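Local atomic coordinates of Uly1 (Catenovulum maritimum, PDB entry 7DRQ), a protein that probably cleaves the algal polysaccharide ulvan, as a calcium-binding lyase of polysaccharide lyase family 24. Residues N39-N44 with T96-R101; M62-G67 with S86-F91; M317-V320 with E324-V327; G331-D336 with V377-Y382; Y410-E415 with G447-H452. All blocks are in the same frame, centred on the assembly; numbering follows the deposited sequence.

Contact 1 of 5, residues N39-N44 with T96-R101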
# COMPACT_ATOMS: atom_id res chain seq x y z
N ASN A 39 -21.42 -7.71 -1.07
CA ASN A 39 -20.48 -8.81 -1.24
C ASN A 39 -19.12 -8.26 -1.67
O ASN A 39 -18.94 -7.06 -1.89
CB ASN A 39 -21.04 -9.82 -2.23
CG ASN A 39 -22.39 -10.35 -1.79
OD1 ASN A 39 -22.56 -10.71 -0.62
ND2 ASN A 39 -23.35 -10.38 -2.70
N TYR A 40 -18.14 -9.15 -1.80
CA TYR A 40 -16.78 -8.70 -2.04
C TYR A 40 -15.96 -9.83 -2.67
O TYR A 40 -16.25 -11.01 -2.48
CB TYR A 40 -16.13 -8.22 -0.74
CG TYR A 40 -16.07 -9.26 0.36
CD1 TYR A 40 -17.13 -9.41 1.25
CD2 TYR A 40 -14.97 -10.09 0.50
CE1 TYR A 40 -17.09 -10.37 2.26
CE2 TYR A 40 -14.92 -11.05 1.51
CZ TYR A 40 -15.98 -11.18 2.39
OH TYR A 40 -15.94 -12.13 3.39
N ALA A 41 -14.93 -9.43 -3.42
CA ALA A 41 -14.12 -10.38 -4.16
C ALA A 41 -12.83 -10.75 -3.45
O ALA A 41 -12.29 -11.85 -3.66
CB ALA A 41 -13.78 -9.81 -5.55
N TYR A 42 -12.32 -9.87 -2.58
CA TYR A 42 -11.07 -10.16 -1.90
C TYR A 42 -11.24 -9.99 -0.40
O TYR A 42 -11.71 -10.91 0.28
CB TYR A 42 -9.96 -9.29 -2.48
CG TYR A 42 -9.77 -9.59 -3.95
CD1 TYR A 42 -9.09 -10.72 -4.36
CD2 TYR A 42 -10.33 -8.77 -4.93
CE1 TYR A 42 -8.94 -11.02 -5.71
CE2 TYR A 42 -10.18 -9.05 -6.28
CZ TYR A 42 -9.49 -10.18 -6.66
OH TYR A 42 -9.33 -10.46 -8.00
N GLY A 43 -10.89 -8.81 0.13
CA GLY A 43 -11.14 -8.52 1.53
C GLY A 43 -12.47 -7.83 1.73
O GLY A 43 -13.10 -7.35 0.79
N ASN A 44 -12.93 -7.79 2.98
CA ASN A 44 -14.21 -7.15 3.25
C ASN A 44 -14.05 -5.73 3.79
O ASN A 44 -15.06 -5.06 4.01
CB ASN A 44 -15.05 -8.00 4.22
CG ASN A 44 -14.40 -8.22 5.56
OD1 ASN A 44 -13.41 -7.58 5.91
ND2 ASN A 44 -14.97 -9.14 6.35
N THR A 96 -16.17 1.67 -7.89
CA THR A 96 -16.76 0.93 -9.00
C THR A 96 -16.68 -0.58 -8.80
O THR A 96 -17.10 -1.32 -9.69
CB THR A 96 -16.11 1.35 -10.33
OG1 THR A 96 -14.69 1.14 -10.28
CG2 THR A 96 -16.39 2.81 -10.61
N GLY A 97 -16.19 -1.04 -7.66
CA GLY A 97 -16.28 -2.45 -7.33
C GLY A 97 -15.36 -3.30 -8.18
O GLY A 97 -14.29 -2.87 -8.63
N PHE A 98 -15.80 -4.53 -8.42
CA PHE A 98 -15.02 -5.46 -9.23
C PHE A 98 -15.33 -5.20 -10.70
O PHE A 98 -16.42 -5.53 -11.18
CB PHE A 98 -15.33 -6.91 -8.87
CG PHE A 98 -14.42 -7.89 -9.56
CD1 PHE A 98 -13.20 -8.22 -9.00
CD2 PHE A 98 -14.78 -8.46 -10.77
CE1 PHE A 98 -12.34 -9.12 -9.63
CE2 PHE A 98 -13.92 -9.35 -11.42
CZ PHE A 98 -12.71 -9.68 -10.85
N GLU A 99 -14.36 -4.62 -11.41
CA GLU A 99 -14.46 -4.35 -12.85
C GLU A 99 -15.80 -3.71 -13.21
O GLU A 99 -16.49 -4.12 -14.14
CB GLU A 99 -14.22 -5.63 -13.66
CG GLU A 99 -12.81 -6.21 -13.45
CD GLU A 99 -12.61 -7.58 -14.10
OE1 GLU A 99 -11.53 -8.18 -13.91
OE2 GLU A 99 -13.53 -8.04 -14.79
N GLY A 100 -16.18 -2.68 -12.44
CA GLY A 100 -17.38 -1.93 -12.71
C GLY A 100 -18.62 -2.44 -11.98
O GLY A 100 -19.61 -1.71 -11.90
N ARG A 101 -18.58 -3.67 -11.46
CA ARG A 101 -19.70 -4.25 -10.72
C ARG A 101 -19.61 -3.70 -9.31
O ARG A 101 -19.01 -4.31 -8.42
CB ARG A 101 -19.64 -5.77 -10.74
CG ARG A 101 -20.04 -6.38 -12.08
CD ARG A 101 -18.92 -6.29 -13.12
NE ARG A 101 -19.09 -7.30 -14.17
CZ ARG A 101 -18.36 -7.37 -15.27
NH1 ARG A 101 -17.38 -6.49 -15.48
NH2 ARG A 101 -18.58 -8.33 -16.17
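The carbonyl O of Phe98, whose ring meets Ala41 and Tyr42, accepts a hydrogen bond from Arg101 N at 2.9 Å. Phe98 N returns the bond to Arg101 O, and the pair closes a type I' turn from Phe98 to Arg101. The arginine also clamps the turn with its side chain: its NH1 reaches Glu99 O at 2.9 Å, with that oxygen almost in the guanidinium plane, and bonds Asp136 O as well. With CG anti to the backbone N (chi1 -173°), the Phe98 ring projects at residues 39-44. Its CD1 touches Ala41 CB at 3.8 Å. One atom further round, CE1 lies 3.7 Å from Tyr42 OH, which sits at the edge of the phenylalanine ring. Tyr42 CE2 meets that edge too, 4.0 Å from Phe98 CE1, and the two side chains lie roughly perpendicular. Over one face of the phenylalanine lies Glu99 CG, offset toward the rim, while the Glu99 carboxylate pairs with Arg28. Val24, Ala27 and Arg28 of helix 24-29 and Val104 also touch Phe98. No hydrogen bond joins the two segments: polar bonds shape the turn, and apolar contact through one aromatic ring docks it.

Contact 2 of 5, residues M62-G67 with S86-F91; sequences MTWYRG and SVTIEF
Trp64 and Thr88 form the buried, inner part of this contact, and Arg66 with Glu90 its looser outer part. Trp64 is buried. Its chi1 of 49° sets CG between the backbone N and the carbonyl carbon, and the indole reaches across strand 73-80 toward strand 86-91, where CZ2 comes within 4.1 Å of Thr88 CG2. Met75 of strand 73-80 packs against both side chains. Their polar ends converge too: Trp64 NE1 and Thr88 OG1 each hydrogen-bond to Thr77 OG1. Strand 73-80 runs between the other two in an antiparallel sheet, one blade of the beta-propeller, so the contact spans an intervening strand and needs no backbone bond of its own.

The partly exposed charged end is less well aligned. Arg66 bends at chi3 (66°), and its NH1 meets Glu90 OE1 at 3.2 Å, with NH2 adding a weak bond to the same oxygen. The guanidinium approaches from above the carboxylate plane, the two planes standing 76° apart, quite unlike a flat two-pronged salt bridge. Arg66 NE has its own salt bridge, to Asp71 OD2. A leucine here would probably leave both Glu90 and Asp71 without this cationic mate. With an acid at each of two positions, the guanidinium is likely to gain from both, whereas the inner side rests on a buried indole held by Met75 and Thr77: chemically, this is a charge bridge of modest geometry beside an apolar anchor.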
# COMPACT_ATOMS: atom_id res chain seq x y z
N MSE A 62 -6.47 11.64 5.77
CA MSE A 62 -6.96 10.26 5.75
C MSE A 62 -8.03 10.07 4.68
O MSE A 62 -8.95 10.88 4.58
CB MSE A 62 -7.52 9.87 7.12
CG MSE A 62 -6.46 9.88 8.20
SE MSE A 62 -7.34 9.72 9.96
CE MSE A 62 -7.76 11.58 10.32
N THR A 63 -7.91 9.00 3.90
CA THR A 63 -8.88 8.69 2.86
C THR A 63 -9.75 7.52 3.29
O THR A 63 -9.37 6.71 4.13
CB THR A 63 -8.20 8.36 1.53
OG1 THR A 63 -7.47 7.13 1.67
CG2 THR A 63 -7.25 9.48 1.11
N TRP A 64 -10.92 7.43 2.66
CA TRP A 64 -11.87 6.35 2.91
C TRP A 64 -12.99 6.48 1.89
O TRP A 64 -13.26 7.57 1.38
CB TRP A 64 -12.43 6.41 4.34
CG TRP A 64 -12.94 7.77 4.81
CD1 TRP A 64 -12.18 8.88 5.11
CD2 TRP A 64 -14.30 8.15 5.06
NE1 TRP A 64 -12.99 9.91 5.52
CE2 TRP A 64 -14.29 9.50 5.49
CE3 TRP A 64 -15.52 7.49 4.95
CZ2 TRP A 64 -15.45 10.19 5.81
CZ3 TRP A 64 -16.68 8.18 5.28
CH2 TRP A 64 -16.64 9.51 5.70
N TYR A 65 -13.61 5.35 1.57
CA TYR A 65 -14.91 5.34 0.90
C TYR A 65 -16.01 5.41 1.95
O TYR A 65 -15.90 4.80 3.02
CB TYR A 65 -15.09 4.06 0.09
CG TYR A 65 -14.20 3.94 -1.11
CD1 TYR A 65 -14.49 4.60 -2.30
CD2 TYR A 65 -13.06 3.13 -1.06
CE1 TYR A 65 -13.68 4.48 -3.40
CE2 TYR A 65 -12.24 3.01 -2.16
CZ TYR A 65 -12.56 3.67 -3.32
OH TYR A 65 -11.72 3.53 -4.40
N ARG A 66 -17.08 6.14 1.64
CA ARG A 66 -18.22 6.30 2.54
C ARG A 66 -19.32 5.29 2.23
O ARG A 66 -19.63 5.03 1.06
CB ARG A 66 -18.77 7.73 2.44
CG ARG A 66 -19.93 8.00 3.41
CD ARG A 66 -20.39 9.45 3.32
NE ARG A 66 -20.99 9.69 2.01
CZ ARG A 66 -21.19 10.89 1.48
NH1 ARG A 66 -20.85 11.98 2.15
NH2 ARG A 66 -21.73 10.98 0.27
N GLY A 67 -19.92 4.71 3.28
CA GLY A 67 -21.01 3.77 3.09
C GLY A 67 -22.36 4.47 3.02
O GLY A 67 -22.48 5.68 3.25
N SER A 86 -11.57 18.59 12.49
CA SER A 86 -11.47 17.87 11.23
C SER A 86 -12.44 18.45 10.22
O SER A 86 -13.50 18.98 10.57
CB SER A 86 -11.76 16.37 11.42
OG SER A 86 -10.91 15.81 12.40
N VAL A 87 -12.06 18.34 8.95
CA VAL A 87 -12.89 18.74 7.82
C VAL A 87 -12.76 17.67 6.75
O VAL A 87 -11.67 17.11 6.54
CB VAL A 87 -12.48 20.13 7.28
CG1 VAL A 87 -10.98 20.19 7.02
CG2 VAL A 87 -13.27 20.49 6.02
N THR A 88 -13.85 17.38 6.06
CA THR A 88 -13.88 16.31 5.07
C THR A 88 -14.39 16.84 3.73
O THR A 88 -15.26 17.71 3.69
CB THR A 88 -14.74 15.14 5.58
OG1 THR A 88 -14.09 14.57 6.72
CG2 THR A 88 -14.91 14.06 4.53
N ILE A 89 -13.83 16.31 2.65
CA ILE A 89 -14.24 16.64 1.29
C ILE A 89 -14.83 15.39 0.66
O ILE A 89 -14.21 14.32 0.72
CB ILE A 89 -13.06 17.14 0.43
CG1 ILE A 89 -12.49 18.46 0.98
CG2 ILE A 89 -13.50 17.30 -1.02
CD1 ILE A 89 -11.24 18.94 0.22
N GLU A 90 -16.01 15.52 0.08
CA GLU A 90 -16.63 14.43 -0.68
C GLU A 90 -16.31 14.61 -2.16
O GLU A 90 -16.59 15.66 -2.74
CB GLU A 90 -18.14 14.40 -0.47
CG GLU A 90 -18.84 13.36 -1.31
CD GLU A 90 -20.35 13.52 -1.31
OE1 GLU A 90 -20.88 14.08 -0.33
OE2 GLU A 90 -20.99 13.09 -2.29
N PHE A 91 -15.74 13.58 -2.76
CA PHE A 91 -15.46 13.59 -4.18
C PHE A 91 -16.58 12.91 -4.96
O PHE A 91 -17.25 12.02 -4.43
CB PHE A 91 -14.12 12.89 -4.48
CG PHE A 91 -12.93 13.77 -4.21
CD1 PHE A 91 -12.42 13.87 -2.93
CD2 PHE A 91 -12.34 14.50 -5.23
CE1 PHE A 91 -11.34 14.71 -2.67
CE2 PHE A 91 -11.25 15.34 -4.98
CZ PHE A 91 -10.75 15.43 -3.71

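Contact 3 of 5, residues M317-V320 with E324-V327; sequences MPLV and EALV
Glu324 lies alongside Leu319, the two side chains running antiparallel to one another. The leucine methyl CD1 touches the length of the glutamate: it is 3.9 Å from Glu324 CB and also 3.9 Å from Glu324 CD. Glu324 CG is anti to its carbonyl carbon (chi1 -61°) and the chain runs on extended, which lays it along Leu319 and brings the carboxylate to Thr316 and Lys321. There Glu324 OE2 is gripped by Thr316 OG1, by Lys321 NZ in a salt bridge, and by a water at 2.7 Å. The water donates to Glu324 OE2 and accepts from Val320 N at 3.1 Å, tying the carboxylate to the backbone of the other segment. With an alanine in place of Glu324, Lys321 would probably lose its charge partner, the water its acceptor, and a gap would open beside Leu319 CD1. Next along, Ala325 offers its CB to the other leucine methyl, Leu319 CD2, at 4.3 Å. Leu326 and Val327 then enter strand 326-328, which pairs antiparallel with strand 290-298 in a blade of the beta-propeller expected for this family. The 317-320 loop packs against the start of that strand, while Leu319 makes backbone bonds to Phe246 and Val248, just past strand 239-245.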
# COMPACT_ATOMS: atom_id res chain seq x y z
N MSE A 317 19.62 -2.52 -14.40
CA MSE A 317 18.50 -1.59 -14.23
C MSE A 317 18.06 -1.05 -15.60
O MSE A 317 18.87 -0.41 -16.29
CB MSE A 317 18.89 -0.45 -13.28
CG MSE A 317 17.79 0.56 -12.96
SE MSE A 317 16.24 -0.30 -12.11
CE MSE A 317 17.23 -1.51 -10.95
N PRO A 318 16.81 -1.30 -16.00
CA PRO A 318 15.77 -2.03 -15.25
C PRO A 318 16.13 -3.51 -15.05
O PRO A 318 16.74 -4.13 -15.93
CB PRO A 318 14.52 -1.90 -16.13
CG PRO A 318 14.82 -0.80 -17.09
CD PRO A 318 16.30 -0.80 -17.29
N LEU A 319 15.77 -4.05 -13.89
CA LEU A 319 16.15 -5.41 -13.54
C LEU A 319 15.41 -6.43 -14.41
O LEU A 319 14.21 -6.29 -14.68
CB LEU A 319 15.84 -5.68 -12.06
CG LEU A 319 16.44 -6.92 -11.41
CD1 LEU A 319 17.96 -6.93 -11.51
CD2 LEU A 319 15.98 -7.01 -9.92
N VAL A 320 16.13 -7.47 -14.82
CA VAL A 320 15.56 -8.57 -15.59
C VAL A 320 15.56 -9.87 -14.81
O VAL A 320 14.58 -10.61 -14.84
CB VAL A 320 16.29 -8.75 -16.94
CG1 VAL A 320 15.66 -9.90 -17.73
CG2 VAL A 320 16.25 -7.46 -17.75
N GLU A 324 19.70 -11.17 -8.97
CA GLU A 324 20.70 -10.14 -8.68
C GLU A 324 20.46 -9.49 -7.34
O GLU A 324 21.41 -9.05 -6.68
CB GLU A 324 20.71 -9.06 -9.76
CG GLU A 324 21.06 -9.58 -11.14
CD GLU A 324 21.48 -8.47 -12.08
OE1 GLU A 324 22.00 -7.43 -11.59
OE2 GLU A 324 21.28 -8.63 -13.30
N ALA A 325 19.20 -9.41 -6.92
CA ALA A 325 18.80 -8.73 -5.69
C ALA A 325 18.45 -9.71 -4.57
O ALA A 325 17.85 -9.31 -3.57
CB ALA A 325 17.63 -7.79 -5.98
N LEU A 326 18.83 -10.97 -4.71
CA LEU A 326 18.49 -11.99 -3.72
C LEU A 326 19.01 -11.65 -2.32
O LEU A 326 20.14 -11.18 -2.17
CB LEU A 326 19.07 -13.33 -4.16
CG LEU A 326 18.78 -14.53 -3.26
CD1 LEU A 326 17.31 -14.94 -3.39
CD2 LEU A 326 19.70 -15.70 -3.63
N VAL A 327 18.19 -11.92 -1.29
CA VAL A 327 18.69 -11.92 0.09
C VAL A 327 18.47 -13.27 0.78
O VAL A 327 19.23 -13.64 1.68
CB VAL A 327 18.06 -10.78 0.94
CG1 VAL A 327 18.41 -9.41 0.37
CG2 VAL A 327 16.54 -10.95 1.05
O HOH W 1 19.01 -8.61 -14.67

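Contact 4 of 5, residues G331-D336 with V377-Y382; sequences GDLLPD and VYSHTY
Leu333 and Leu334 settle onto Val377 and Ser379 at the end of a short 3-10 segment. Within it Gly331 O accepts Leu334 N at 3.1 Å and is also bonded by Arg286 NH2. Arg286 stands between Asp285 and Phe287, two residues of a calcium site.

Leu333 comes next and makes the broader contact. Its CB lies 4.1 Å from Val377 CG1, while its CD1 goes further along the strand, 3.7 Å from Ser379 CB and 3.9 Å from Ser379 OG. Leu333 CG stands anti to its carbonyl carbon (chi1 -53°), carrying the isopropyl end across from one strand residue to the next but one, since Val377 and Ser379 point to the same side of the strand. Thr365 and Thr394 also touch Leu333.

The strand, 372-383, belongs to an antiparallel sheet, a blade of the beta-propeller, and residues 331-336 lie in the linker that leads into this blade from the one before it. The linker packs on the sheet it is about to join; Ser379 also touches Met328 of strand 326-328.

Leu334 follows. Its CD2 meets the other methyl of the valine, Val377 CG2, at 3.9 Å, the two side chains passing side by side and pointing opposite ways. Val377 thus forks between the leucines, CG1 to Leu333 and CG2 to Leu334. Leu334 also packs on Thr365 and Glu367 of strand 359-369, and its side chain is about 8 Å from that of Phe287.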
# COMPACT_ATOMS: atom_id res chain seq x y z
N GLY A 331 11.88 -20.91 0.40
CA GLY A 331 11.70 -22.35 0.22
C GLY A 331 12.63 -23.17 1.10
O GLY A 331 12.28 -24.29 1.50
N ASP A 332 13.82 -22.63 1.42
CA ASP A 332 14.74 -23.26 2.32
C ASP A 332 14.12 -23.56 3.68
O ASP A 332 14.63 -24.43 4.39
CB ASP A 332 15.95 -22.34 2.53
CG ASP A 332 16.68 -22.12 1.28
OD1 ASP A 332 16.25 -22.75 0.26
OD2 ASP A 332 17.81 -21.55 1.25
N LEU A 333 13.15 -22.75 4.11
CA LEU A 333 12.55 -22.92 5.42
C LEU A 333 11.68 -24.17 5.50
O LEU A 333 11.32 -24.59 6.62
CB LEU A 333 11.72 -21.68 5.76
CG LEU A 333 12.48 -20.35 5.64
CD1 LEU A 333 11.54 -19.17 5.87
CD2 LEU A 333 13.66 -20.30 6.59
N LEU A 334 11.31 -24.74 4.37
CA LEU A 334 10.57 -26.00 4.29
C LEU A 334 11.34 -26.88 3.32
O LEU A 334 10.88 -27.15 2.21
CB LEU A 334 9.13 -25.78 3.84
CG LEU A 334 8.28 -24.91 4.76
CD1 LEU A 334 7.04 -24.42 4.04
CD2 LEU A 334 7.88 -25.71 6.01
N PRO A 335 12.55 -27.31 3.70
CA PRO A 335 13.46 -27.91 2.71
C PRO A 335 12.98 -29.24 2.17
O PRO A 335 13.46 -29.65 1.10
CB PRO A 335 14.77 -28.06 3.48
CG PRO A 335 14.37 -28.13 4.90
CD PRO A 335 13.13 -27.31 5.06
N ASP A 336 12.05 -29.92 2.84
CA ASP A 336 11.51 -31.18 2.34
C ASP A 336 10.20 -31.01 1.60
O ASP A 336 9.62 -32.00 1.14
CB ASP A 336 11.32 -32.17 3.49
CG ASP A 336 12.64 -32.65 4.07
OD1 ASP A 336 13.60 -32.82 3.29
OD2 ASP A 336 12.70 -32.85 5.30
N VAL A 377 5.38 -20.74 8.71
CA VAL A 377 6.72 -20.39 9.16
C VAL A 377 6.91 -18.89 8.97
O VAL A 377 6.78 -18.38 7.85
CB VAL A 377 7.80 -21.16 8.38
CG1 VAL A 377 9.18 -20.75 8.89
CG2 VAL A 377 7.57 -22.67 8.50
N TYR A 378 7.21 -18.19 10.06
CA TYR A 378 7.51 -16.76 9.98
C TYR A 378 9.01 -16.56 10.06
O TYR A 378 9.67 -17.17 10.91
CB TYR A 378 6.79 -16.00 11.10
CG TYR A 378 5.30 -16.20 11.05
CD1 TYR A 378 4.49 -15.36 10.29
CD2 TYR A 378 4.69 -17.24 11.75
CE1 TYR A 378 3.12 -15.56 10.23
CE2 TYR A 378 3.33 -17.44 11.70
CZ TYR A 378 2.55 -16.60 10.94
OH TYR A 378 1.19 -16.80 10.89
N SER A 379 9.57 -15.74 9.17
CA SER A 379 11.01 -15.53 9.15
C SER A 379 11.35 -14.06 9.36
O SER A 379 10.59 -13.16 8.99
CB SER A 379 11.66 -16.00 7.82
OG SER A 379 11.03 -15.41 6.69
N HIS A 380 12.50 -13.84 9.98
CA HIS A 380 13.08 -12.53 10.17
C HIS A 380 14.51 -12.59 9.67
O HIS A 380 15.32 -13.36 10.19
CB HIS A 380 13.04 -12.12 11.64
CG HIS A 380 13.57 -10.76 11.93
ND1 HIS A 380 13.79 -10.31 13.21
CD2 HIS A 380 13.93 -9.74 11.10
CE1 HIS A 380 14.26 -9.07 13.17
NE2 HIS A 380 14.35 -8.70 11.91
N THR A 381 14.82 -11.80 8.65
CA THR A 381 16.15 -11.74 8.07
C THR A 381 16.73 -10.36 8.36
O THR A 381 16.06 -9.36 8.12
CB THR A 381 16.10 -11.98 6.56
OG1 THR A 381 15.64 -13.31 6.31
CG2 THR A 381 17.48 -11.80 5.94
N TYR A 382 17.94 -10.31 8.92
CA TYR A 382 18.41 -8.99 9.32
C TYR A 382 19.93 -8.91 9.25
O TYR A 382 20.64 -9.91 9.37
CB TYR A 382 17.91 -8.61 10.72
CG TYR A 382 18.31 -9.56 11.83
CD1 TYR A 382 17.58 -10.71 12.08
CD2 TYR A 382 19.43 -9.29 12.63
CE1 TYR A 382 17.93 -11.59 13.10
CE2 TYR A 382 19.79 -10.16 13.65
CZ TYR A 382 19.04 -11.30 13.88
OH TYR A 382 19.40 -12.17 14.89

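Contact 5 of 5, residues Y410-E415 with G447-H452; sequences YIIGLE and GIVHIH
Strands 410-415 and 447-452 run nearly antiparallel, their directions 153° apart and their axes 8.2 Å apart at closest approach, too far for backbone pairing, and no hydrogen bond joins them. Side chains bridge the distance. Ile412 sits at the middle, opposite Val449, and uses two branches. Its CG2 meets Val449 CG2 at 3.7 Å. The longer arm, with CG1 anti to the carbonyl carbon (chi1 -61°), ends in CD1, which lies 4.0 Å from Val449 CG1. The same CD1 meets Ile451 CD1 tip to tip at 4.0 Å, so one isoleucine methyl sits against two neighbours of the opposing strand. These Ile412 contacts are purely dispersive, between branched aliphatic groups. Toward the other end, Leu414 CD1 rests against the backbone at Gly447 N, 4.1 Å away, where the glycine brings no side chain of its own.

The two strands belong to different, successive blades of the beta-propeller: 408-415 is flanked by 403-405 and 418-425, and 444-452 is an edge strand of a sheet that continues through 455-462. Tyr403, from strand 403-405, touches Ile412, Val449 and Ile451 alike, and on the far side Ile448 and His450 meet strand 53-56 of the next blade.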
# COMPACT_ATOMS: atom_id res chain seq x y z
N TYR A 410 9.84 -1.94 14.95
CA TYR A 410 8.60 -2.14 15.69
C TYR A 410 7.69 -3.12 14.98
O TYR A 410 7.59 -3.11 13.75
CB TYR A 410 7.83 -0.84 15.89
CG TYR A 410 8.59 0.21 16.63
CD1 TYR A 410 8.52 0.29 18.02
CD2 TYR A 410 9.36 1.15 15.95
CE1 TYR A 410 9.21 1.27 18.71
CE2 TYR A 410 10.06 2.12 16.64
CZ TYR A 410 9.97 2.18 18.01
OH TYR A 410 10.67 3.15 18.70
N ILE A 411 7.02 -3.97 15.78
CA ILE A 411 5.82 -4.68 15.38
C ILE A 411 4.65 -3.96 16.03
O ILE A 411 4.69 -3.66 17.22
CB ILE A 411 5.87 -6.15 15.83
CG1 ILE A 411 6.97 -6.92 15.08
CG2 ILE A 411 4.51 -6.83 15.62
CD1 ILE A 411 7.40 -8.18 15.81
N ILE A 412 3.63 -3.64 15.23
CA ILE A 412 2.48 -2.88 15.71
C ILE A 412 1.23 -3.61 15.24
O ILE A 412 1.10 -3.93 14.05
CB ILE A 412 2.49 -1.43 15.19
CG1 ILE A 412 3.75 -0.70 15.69
CG2 ILE A 412 1.21 -0.69 15.61
CD1 ILE A 412 4.07 0.57 14.90
N GLY A 413 0.31 -3.88 16.15
CA GLY A 413 -0.82 -4.67 15.78
C GLY A 413 -1.93 -4.59 16.79
O GLY A 413 -1.92 -3.75 17.69
N LEU A 414 -2.89 -5.49 16.63
CA LEU A 414 -4.05 -5.58 17.51
C LEU A 414 -4.01 -6.93 18.20
O LEU A 414 -3.87 -7.96 17.53
CB LEU A 414 -5.35 -5.40 16.73
CG LEU A 414 -5.42 -4.08 15.96
CD1 LEU A 414 -6.62 -4.02 15.00
CD2 LEU A 414 -5.46 -2.90 16.93
N GLU A 415 -4.13 -6.93 19.52
CA GLU A 415 -4.22 -8.16 20.29
C GLU A 415 -5.50 -8.07 21.11
O GLU A 415 -5.66 -7.14 21.90
CB GLU A 415 -3.00 -8.35 21.19
CG GLU A 415 -2.96 -9.68 21.91
CD GLU A 415 -1.61 -9.94 22.53
OE1 GLU A 415 -0.69 -10.38 21.79
OE2 GLU A 415 -1.45 -9.69 23.74
N GLY A 447 -6.28 -2.10 11.38
CA GLY A 447 -5.63 -0.80 11.46
C GLY A 447 -4.54 -0.69 10.42
O GLY A 447 -3.97 -1.70 10.00
N ILE A 448 -4.28 0.54 9.97
CA ILE A 448 -3.09 0.81 9.18
C ILE A 448 -2.22 1.82 9.91
O ILE A 448 -2.71 2.74 10.58
CB ILE A 448 -3.39 1.28 7.74
CG1 ILE A 448 -4.17 2.59 7.74
CG2 ILE A 448 -4.10 0.19 6.93
CD1 ILE A 448 -4.44 3.11 6.31
N VAL A 449 -0.91 1.65 9.76
CA VAL A 449 0.10 2.36 10.54
C VAL A 449 0.79 3.38 9.65
O VAL A 449 1.14 3.08 8.50
CB VAL A 449 1.12 1.35 11.09
CG1 VAL A 449 2.35 2.06 11.64
CG2 VAL A 449 0.47 0.44 12.13
N HIS A 450 1.01 4.58 10.19
CA HIS A 450 1.89 5.58 9.59
C HIS A 450 2.80 6.14 10.68
O HIS A 450 2.30 6.67 11.68
CB HIS A 450 1.09 6.70 8.93
CG HIS A 450 1.93 7.75 8.27
ND1 HIS A 450 2.57 7.54 7.07
CD2 HIS A 450 2.24 9.01 8.64
CE1 HIS A 450 3.25 8.62 6.73
NE2 HIS A 450 3.06 9.53 7.66
N ILE A 451 4.11 6.00 10.50
CA ILE A 451 5.09 6.54 11.44
C ILE A 451 5.55 7.89 10.92
O ILE A 451 5.94 8.01 9.75
CB ILE A 451 6.28 5.59 11.62
CG1 ILE A 451 5.81 4.17 11.98
CG2 ILE A 451 7.27 6.14 12.65
CD1 ILE A 451 4.98 4.11 13.24
N HIS A 452 5.52 8.92 11.77
CA HIS A 452 5.93 10.25 11.33
C HIS A 452 6.45 11.03 12.53
O HIS A 452 5.73 11.20 13.51
CB HIS A 452 4.76 10.98 10.66
CG HIS A 452 5.05 12.40 10.31
ND1 HIS A 452 5.63 12.77 9.12
CD2 HIS A 452 4.84 13.55 11.00
CE1 HIS A 452 5.77 14.08 9.08
NE2 HIS A 452 5.30 14.58 10.21

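How the contacts relate
The contacts are spread round a beta-propeller. Contact 1 sets loop against loop beside the small parallel pair 39-40 and 104-105; the others tie together parts of one blade, a blade and a linker, or two blades. Along the chain, contact 2 falls between the two segments of contact 1, their centres 20 Å apart; contacts 3, 4 and 5 follow in series. Contacts 3 and 4 adjoin in sequence, as the chain passes from the blade ending in strand 326-328 to the one holding strand 372-383. Contacts 2 and 4 lie on opposite sides of the chain's centre, with 41 Å between their centres. Contact 5 comes within about 6 Å of contact 2 at nearest atoms, near where strand 3-15 joins the C-terminal strands and closes the ring.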